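Local coordinates for protein CrmK (Actinoalloteichus sp. WH1-2216-6, PDB 5I1V) that is a flavoenzyme oxidase with covalently bound FAD that takes part in recycling a shunt product during caerulomycin biosynthesis, at residues V158-D161 with V165-T168; W183-G188 with Q479-R484; S85-D90 with R109-N114. One frame throughout, in Å; residues are numbered along the deposited sequence.

Interaction 1. Residues V158-D161 with V165-T168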
# COMPACT_ATOMS: atom_id res chain seq x y z
N VAL A 158 -11.99 11.50 -24.05
CA VAL A 158 -12.14 12.87 -24.43
C VAL A 158 -11.15 13.14 -25.55
O VAL A 158 -9.94 12.98 -25.37
CB VAL A 158 -11.86 13.78 -23.22
CG1 VAL A 158 -11.88 15.24 -23.60
CG2 VAL A 158 -12.92 13.54 -22.15
N VAL A 159 -11.69 13.59 -26.66
CA VAL A 159 -10.92 13.74 -27.90
C VAL A 159 -11.10 15.16 -28.48
O VAL A 159 -12.04 15.87 -28.11
CB VAL A 159 -11.31 12.74 -28.97
CG1 VAL A 159 -10.89 11.34 -28.61
CG2 VAL A 159 -12.82 12.80 -29.29
N VAL A 160 -10.18 15.55 -29.35
CA VAL A 160 -10.10 16.89 -29.95
C VAL A 160 -10.09 16.79 -31.48
O VAL A 160 -9.21 16.15 -32.06
CB VAL A 160 -8.82 17.60 -29.52
CG1 VAL A 160 -8.81 19.05 -30.01
CG2 VAL A 160 -8.63 17.52 -28.00
N ASP A 161 -11.06 17.39 -32.12
CA ASP A 161 -11.11 17.32 -33.61
C ASP A 161 -10.19 18.33 -34.25
O ASP A 161 -9.54 19.08 -33.55
CB ASP A 161 -12.54 17.43 -34.12
CG ASP A 161 -13.10 18.83 -34.13
OD1 ASP A 161 -12.39 19.82 -33.83
OD2 ASP A 161 -14.30 18.94 -34.47
N VAL A 165 -12.36 21.43 -31.49
CA VAL A 165 -13.56 21.14 -30.69
C VAL A 165 -13.40 19.86 -29.86
O VAL A 165 -13.07 18.80 -30.43
CB VAL A 165 -14.76 20.97 -31.63
CG1 VAL A 165 -15.98 20.51 -30.87
CG2 VAL A 165 -15.02 22.28 -32.34
N VAL A 166 -13.65 19.96 -28.55
CA VAL A 166 -13.42 18.82 -27.63
C VAL A 166 -14.75 18.08 -27.37
O VAL A 166 -15.76 18.68 -27.04
CB VAL A 166 -12.77 19.27 -26.31
CG1 VAL A 166 -12.46 18.09 -25.40
CG2 VAL A 166 -11.50 20.04 -26.57
N SER A 167 -14.76 16.77 -27.57
CA SER A 167 -15.94 16.00 -27.24
C SER A 167 -15.56 14.66 -26.59
O SER A 167 -14.37 14.36 -26.38
CB SER A 167 -16.82 15.84 -28.48
OG SER A 167 -16.12 15.16 -29.46
N THR A 168 -16.57 13.96 -26.12
CA THR A 168 -16.43 12.70 -25.45
C THR A 168 -17.05 11.63 -26.30
O THR A 168 -18.19 11.78 -26.79
CB THR A 168 -17.13 12.69 -24.09
OG1 THR A 168 -16.72 13.84 -23.33
CG2 THR A 168 -16.73 11.44 -23.33
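Val158 and Val166 meet diagonally on one face of two antiparallel strands, Val158 being paired with Thr168 and Val166 with Val160. From CB, which still lies near the carbonyl oxygen of Ser167, the Val158 side chain splits into two branches. CG1, turned anti to the backbone N (chi1 175°), reaches Val166 CG1 at 3.4 Å, tighter than ordinary van der Waals contact, and also lies 3.8 Å from Ser167 O; CG2 runs the other way, toward Thr168 OG1. Val160 joins the same face through its CG2, 4.1 Å from Val166 CG2, so Val166 is flanked by a valine at each of its methyls. On the other face Val159 CG2 lies near Ser167 OG.

The backbones are tied by a reciprocal pair: Val159 N donates to Ser167 O (2.8 Å), and Ser167 N returns a bond to Val159 O (2.9 Å). Farther on, Asp161 N donates to Val165 O at 3.0 Å, while the Asp161 carboxylate turns back over Val165. Its OD1 takes the N-H of Val165 at 2.8 Å from above the carboxylate plane, a side-chain bond at the turn end of the strands. Val158 and Val160 also pack on helix 40-52, through Val43 and Val47. This is a classic beta hairpin, closing one edge of the five-stranded antiparallel sheet in the FAD-binding domain.

Interaction 2. Residues W183-G188 with Q479-R484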
# COMPACT_ATOMS: atom_id res chain seq x y z
N TRP A 183 -11.43 2.11 -30.04
CA TRP A 183 -11.40 1.04 -29.04
C TRP A 183 -10.16 0.19 -29.26
O TRP A 183 -9.42 -0.11 -28.32
CB TRP A 183 -12.67 0.19 -29.07
CG TRP A 183 -12.53 -1.09 -28.29
CD1 TRP A 183 -12.77 -1.28 -26.98
CD2 TRP A 183 -12.04 -2.32 -28.80
NE1 TRP A 183 -12.48 -2.55 -26.63
CE2 TRP A 183 -12.01 -3.22 -27.73
CE3 TRP A 183 -11.62 -2.74 -30.07
CZ2 TRP A 183 -11.64 -4.55 -27.89
CZ3 TRP A 183 -11.20 -4.02 -30.22
CH2 TRP A 183 -11.21 -4.94 -29.14
N TRP A 184 -9.88 -0.16 -30.52
CA TRP A 184 -8.77 -1.03 -30.80
C TRP A 184 -7.43 -0.42 -30.41
O TRP A 184 -6.55 -1.11 -29.93
CB TRP A 184 -8.77 -1.42 -32.28
CG TRP A 184 -7.70 -2.39 -32.69
CD1 TRP A 184 -7.80 -3.76 -32.67
CD2 TRP A 184 -6.41 -2.11 -33.22
NE1 TRP A 184 -6.66 -4.33 -33.16
CE2 TRP A 184 -5.79 -3.35 -33.51
CE3 TRP A 184 -5.71 -0.93 -33.48
CZ2 TRP A 184 -4.51 -3.44 -34.06
CZ3 TRP A 184 -4.45 -1.03 -34.03
CH2 TRP A 184 -3.85 -2.29 -34.31
N ALA A 185 -7.30 0.88 -30.66
CA ALA A 185 -6.10 1.62 -30.27
C ALA A 185 -5.81 1.56 -28.77
O ALA A 185 -4.68 1.58 -28.36
CB ALA A 185 -6.20 3.04 -30.71
N HIS A 186 -6.85 1.47 -27.98
CA HIS A 186 -6.72 1.32 -26.53
C HIS A 186 -6.51 -0.10 -26.04
O HIS A 186 -6.59 -0.35 -24.84
CB HIS A 186 -7.91 1.95 -25.86
CG HIS A 186 -7.89 3.44 -25.95
ND1 HIS A 186 -8.34 4.14 -27.05
CD2 HIS A 186 -7.43 4.37 -25.08
CE1 HIS A 186 -8.16 5.43 -26.85
NE2 HIS A 186 -7.59 5.59 -25.67
N THR A 187 -6.22 -1.04 -26.94
CA THR A 187 -5.97 -2.40 -26.53
C THR A 187 -4.49 -2.69 -26.77
O THR A 187 -4.13 -3.79 -27.17
CB THR A 187 -6.80 -3.46 -27.26
OG1 THR A 187 -6.50 -3.44 -28.67
CG2 THR A 187 -8.30 -3.23 -27.06
N GLY A 188 -3.67 -1.71 -26.50
CA GLY A 188 -2.24 -1.85 -26.66
C GLY A 188 -1.51 -0.64 -27.17
O GLY A 188 -0.27 -0.63 -27.13
N GLN A 479 -0.86 4.80 -36.25
CA GLN A 479 -0.64 6.15 -36.83
C GLN A 479 -1.88 6.61 -37.58
O GLN A 479 -2.26 7.75 -37.53
CB GLN A 479 0.55 6.15 -37.73
CG GLN A 479 1.90 5.97 -37.07
CD GLN A 479 2.99 6.17 -38.09
OE1 GLN A 479 3.25 5.30 -38.89
NE2 GLN A 479 3.63 7.33 -38.06
N GLU A 480 -2.54 5.71 -38.29
CA GLU A 480 -3.78 6.05 -38.99
C GLU A 480 -4.91 6.41 -38.01
O GLU A 480 -5.71 7.31 -38.23
CB GLU A 480 -4.19 4.87 -39.90
CG GLU A 480 -5.63 4.89 -40.37
CD GLU A 480 -6.02 3.60 -41.12
OE1 GLU A 480 -5.41 2.53 -40.88
OE2 GLU A 480 -6.96 3.64 -41.93
N ILE A 481 -5.02 5.67 -36.93
CA ILE A 481 -6.06 5.97 -35.97
C ILE A 481 -5.71 7.33 -35.29
O ILE A 481 -6.58 8.16 -35.05
CB ILE A 481 -6.21 4.80 -34.98
CG1 ILE A 481 -6.65 3.58 -35.74
CG2 ILE A 481 -7.18 5.15 -33.86
CD1 ILE A 481 -6.58 2.27 -34.97
N LYS A 482 -4.45 7.52 -34.97
CA LYS A 482 -3.97 8.76 -34.38
C LYS A 482 -4.37 9.96 -35.21
O LYS A 482 -4.89 10.97 -34.73
CB LYS A 482 -2.45 8.68 -34.22
CG LYS A 482 -1.74 10.01 -33.92
CD LYS A 482 -1.96 10.42 -32.46
CE LYS A 482 -1.37 11.79 -32.19
NZ LYS A 482 -1.42 12.08 -30.74
N SER A 483 -4.16 9.81 -36.51
CA SER A 483 -4.41 10.86 -37.43
C SER A 483 -5.91 11.13 -37.56
O SER A 483 -6.31 12.26 -37.79
CB SER A 483 -3.71 10.53 -38.75
OG SER A 483 -4.32 11.22 -39.78
N ARG A 484 -6.75 10.13 -37.35
CA ARG A 484 -8.17 10.34 -37.42
C ARG A 484 -8.70 10.99 -36.15
O ARG A 484 -9.64 11.80 -36.18
CB ARG A 484 -8.85 8.99 -37.64
CG ARG A 484 -10.36 8.95 -37.53
CD ARG A 484 -10.92 7.75 -38.31
NE ARG A 484 -11.85 6.90 -37.55
CZ ARG A 484 -13.13 7.16 -37.30
NH1 ARG A 484 -13.68 8.29 -37.72
NH2 ARG A 484 -13.87 6.29 -36.61
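A small, buried contact, wholly apolar between residues 183-188 and 479-484, joins the last turn of helix 180-185 to helix 475-485, bringing together parts of the chain almost 300 residues apart. Helix 475-485 lies in the berberine-like C-terminal region that marks this branch of the FAD-linked oxidases, so the contact draws that region against the segment following the hairpin of strands 152-160 and 166-172. Within residues 479-484, Ile481 alone makes the contact.

Its two ends go to different neighbours. CG2, anti to the backbone N with CG1 beside that N (chi1 -64°), is 3.9 Å from Ala185 CB, and the CB bonds of both residues point toward the opposite segment. The longer branch carries CD1 to the six-membered ring of Trp184, where it comes within 3.6 Å of CE3 and 4.0 Å of CZ3. The two side chains cross at about a right angle, and the methyl approaches the ring obliquely. Leu478, a turn earlier on helix 475-485, touches both Trp184 and Ala185 and widens the apolar patch. A salt bridge from Arg484 to Asp181 ties the same two helices together, and Trp184 NE1 is hydrogen-bonded to Ala390 O, which helps to fix the indole.

Thr187, just beyond the helix, gives two donors to Trp184 O. Its backbone N binds that oxygen at 3.0 Å, and Thr187 OG1, held over one face of the same indole toward its rim, donates to it at 2.6 Å.

Interaction 3. Residues S85-D90 with R109-N114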
# COMPACT_ATOMS: atom_id res chain seq x y z
N SER A 85 -11.79 7.82 -9.20
CA SER A 85 -11.34 6.46 -8.94
C SER A 85 -12.52 5.51 -8.68
O SER A 85 -12.34 4.44 -8.10
CB SER A 85 -10.38 6.46 -7.77
OG SER A 85 -11.11 6.97 -6.64
N HIS A 86 -13.73 5.88 -9.09
CA HIS A 86 -14.83 4.98 -8.94
C HIS A 86 -14.61 3.62 -9.63
O HIS A 86 -14.17 3.58 -10.79
CB HIS A 86 -16.11 5.62 -9.47
CG HIS A 86 -17.28 4.70 -9.43
ND1 HIS A 86 -17.94 4.41 -8.26
CD2 HIS A 86 -17.88 3.98 -10.40
CE1 HIS A 86 -18.92 3.56 -8.52
NE2 HIS A 86 -18.91 3.29 -9.81
N VAL A 87 -14.97 2.53 -8.94
CA VAL A 87 -15.02 1.15 -9.48
C VAL A 87 -16.40 0.56 -9.10
O VAL A 87 -16.79 0.64 -7.95
CB VAL A 87 -13.91 0.26 -8.88
CG1 VAL A 87 -14.03 -1.19 -9.33
CG2 VAL A 87 -12.55 0.80 -9.28
N GLY A 88 -17.15 0.09 -10.07
CA GLY A 88 -18.53 -0.36 -9.83
C GLY A 88 -19.05 -1.13 -11.03
O GLY A 88 -18.56 -0.95 -12.12
N TYR A 89 -20.03 -1.99 -10.82
CA TYR A 89 -20.72 -2.64 -11.93
C TYR A 89 -21.76 -1.73 -12.54
O TYR A 89 -22.52 -1.11 -11.84
CB TYR A 89 -21.49 -3.86 -11.45
CG TYR A 89 -21.96 -4.76 -12.55
CD1 TYR A 89 -21.04 -5.35 -13.42
CD2 TYR A 89 -23.33 -5.06 -12.72
CE1 TYR A 89 -21.44 -6.24 -14.38
CE2 TYR A 89 -23.75 -5.94 -13.73
CZ TYR A 89 -22.80 -6.52 -14.54
OH TYR A 89 -23.16 -7.44 -15.54
N ASP A 90 -21.74 -1.63 -13.86
CA ASP A 90 -22.64 -0.82 -14.65
C ASP A 90 -23.67 -1.79 -15.25
O ASP A 90 -23.37 -2.56 -16.22
CB ASP A 90 -21.83 -0.09 -15.72
CG ASP A 90 -22.67 0.87 -16.59
OD1 ASP A 90 -23.89 0.68 -16.74
OD2 ASP A 90 -22.07 1.80 -17.18
N ARG A 109 -9.34 -5.33 -4.98
CA ARG A 109 -10.01 -5.50 -3.71
C ARG A 109 -11.49 -5.31 -3.87
O ARG A 109 -12.25 -6.08 -3.33
CB ARG A 109 -9.49 -4.51 -2.66
CG ARG A 109 -8.21 -4.96 -2.00
CD ARG A 109 -8.06 -4.18 -0.71
NE ARG A 109 -7.36 -2.96 -1.01
CZ ARG A 109 -6.06 -2.77 -0.79
NH1 ARG A 109 -5.30 -3.72 -0.23
NH2 ARG A 109 -5.51 -1.60 -1.12
N VAL A 110 -11.91 -4.30 -4.63
CA VAL A 110 -13.33 -4.07 -4.85
C VAL A 110 -14.01 -5.21 -5.63
O VAL A 110 -15.09 -5.69 -5.25
CB VAL A 110 -13.56 -2.74 -5.59
CG1 VAL A 110 -15.03 -2.57 -5.96
CG2 VAL A 110 -13.13 -1.57 -4.69
N LEU A 111 -13.43 -5.59 -6.75
CA LEU A 111 -13.95 -6.64 -7.60
C LEU A 111 -14.05 -7.95 -6.86
O LEU A 111 -15.08 -8.62 -6.93
CB LEU A 111 -13.11 -6.84 -8.85
CG LEU A 111 -13.20 -5.72 -9.87
CD1 LEU A 111 -12.51 -6.13 -11.18
CD2 LEU A 111 -14.62 -5.26 -10.11
N TYR A 112 -13.01 -8.29 -6.12
CA TYR A 112 -12.94 -9.56 -5.51
C TYR A 112 -13.85 -9.66 -4.29
O TYR A 112 -14.63 -10.57 -4.21
CB TYR A 112 -11.49 -9.95 -5.14
CG TYR A 112 -11.49 -11.39 -4.72
CD1 TYR A 112 -11.65 -12.39 -5.66
CD2 TYR A 112 -11.49 -11.74 -3.37
CE1 TYR A 112 -11.71 -13.73 -5.27
CE2 TYR A 112 -11.56 -13.06 -2.98
CZ TYR A 112 -11.66 -14.06 -3.90
OH TYR A 112 -11.73 -15.37 -3.43
N LYS A 113 -13.79 -8.72 -3.37
CA LYS A 113 -14.59 -8.87 -2.15
C LYS A 113 -16.09 -8.73 -2.48
O LYS A 113 -16.91 -9.45 -1.95
CB LYS A 113 -14.16 -7.90 -1.08
CG LYS A 113 -12.74 -8.14 -0.57
CD LYS A 113 -12.43 -7.31 0.64
CE LYS A 113 -10.95 -7.33 0.95
NZ LYS A 113 -10.72 -6.76 2.30
N ASN A 114 -16.43 -7.83 -3.37
CA ASN A 114 -17.84 -7.60 -3.65
C ASN A 114 -18.52 -8.57 -4.61
O ASN A 114 -19.75 -8.81 -4.52
CB ASN A 114 -18.06 -6.18 -4.13
CG ASN A 114 -17.80 -5.18 -3.03
OD1 ASN A 114 -18.58 -5.07 -2.09
ND2 ASN A 114 -16.70 -4.47 -3.13
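Val87 and Val110 adopt the same first torsion, with CG1 anti to the backbone N (chi1 175° and 174°), and this sends the CG1 methyl of each into the space between strand and helix. There the two methyls meet at 3.8 Å, the closest approach of the two segments. The side chains do not butt end to end: they slide past each other in opposite directions, so that Val87 CG1 also lies 4.1 Å from Val110 CB, and Val110 CG1 lies 4.2 Å from the carbonyl oxygen of Val87. Both CB bonds point toward the opposite segment. Leu111 joins from the flank with its tip, CD2 resting 4.2 Å from Val87 CG1, so a single methyl of the strand is met by two consecutive residues of the helix.

No hydrogen bond crosses this contact, which is apolar packing of helix 104-115 against an edge strand, 87-90, of the five-stranded antiparallel sheet in the FAD-binding domain. Val87 also rests on Ala102, in the connection between strand 95-99 and the helix, while Leu111 reaches Phe96 on the neighbouring strand and Phe119 beyond the helix.

One turn past Val110, Asn114 folds its side chain back on the helix. Its ND2 donates to Val110 O at 2.9 Å, lying in the carbonyl plane on a lone pair and nearly in the plane of its own amide. The same oxygen accepts the helical N-H of Asn114 at 3.1 Å, so one carbonyl is gripped twice by one residue. With the amide held this way, OD1 is hydrogen-bonded to Tyr38 OH and Ser83 OG of the second subunit.

How the interactions relate
Interactions 1 and 3 lie at the two edges of one five-stranded antiparallel sheet, strand 166-172 at one and strand 87-90 at the other, with centres 28 Å apart. Interaction 2 follows interaction 1 along the chain, because strand 166-172 leads on to helix 180-185; their centres are 15 Å apart, and their nearest atoms about 6 Å. None of the three touches another. None lines the cofactor directly: the side chain of Val158 is about 8 Å from the FAD, that of Ala185 about 11 Å and that of Val87 about 13 Å. Ile197, an FAD-binding residue, lies near both interactions 1 and 2, whereas interaction 3 borders the second subunit.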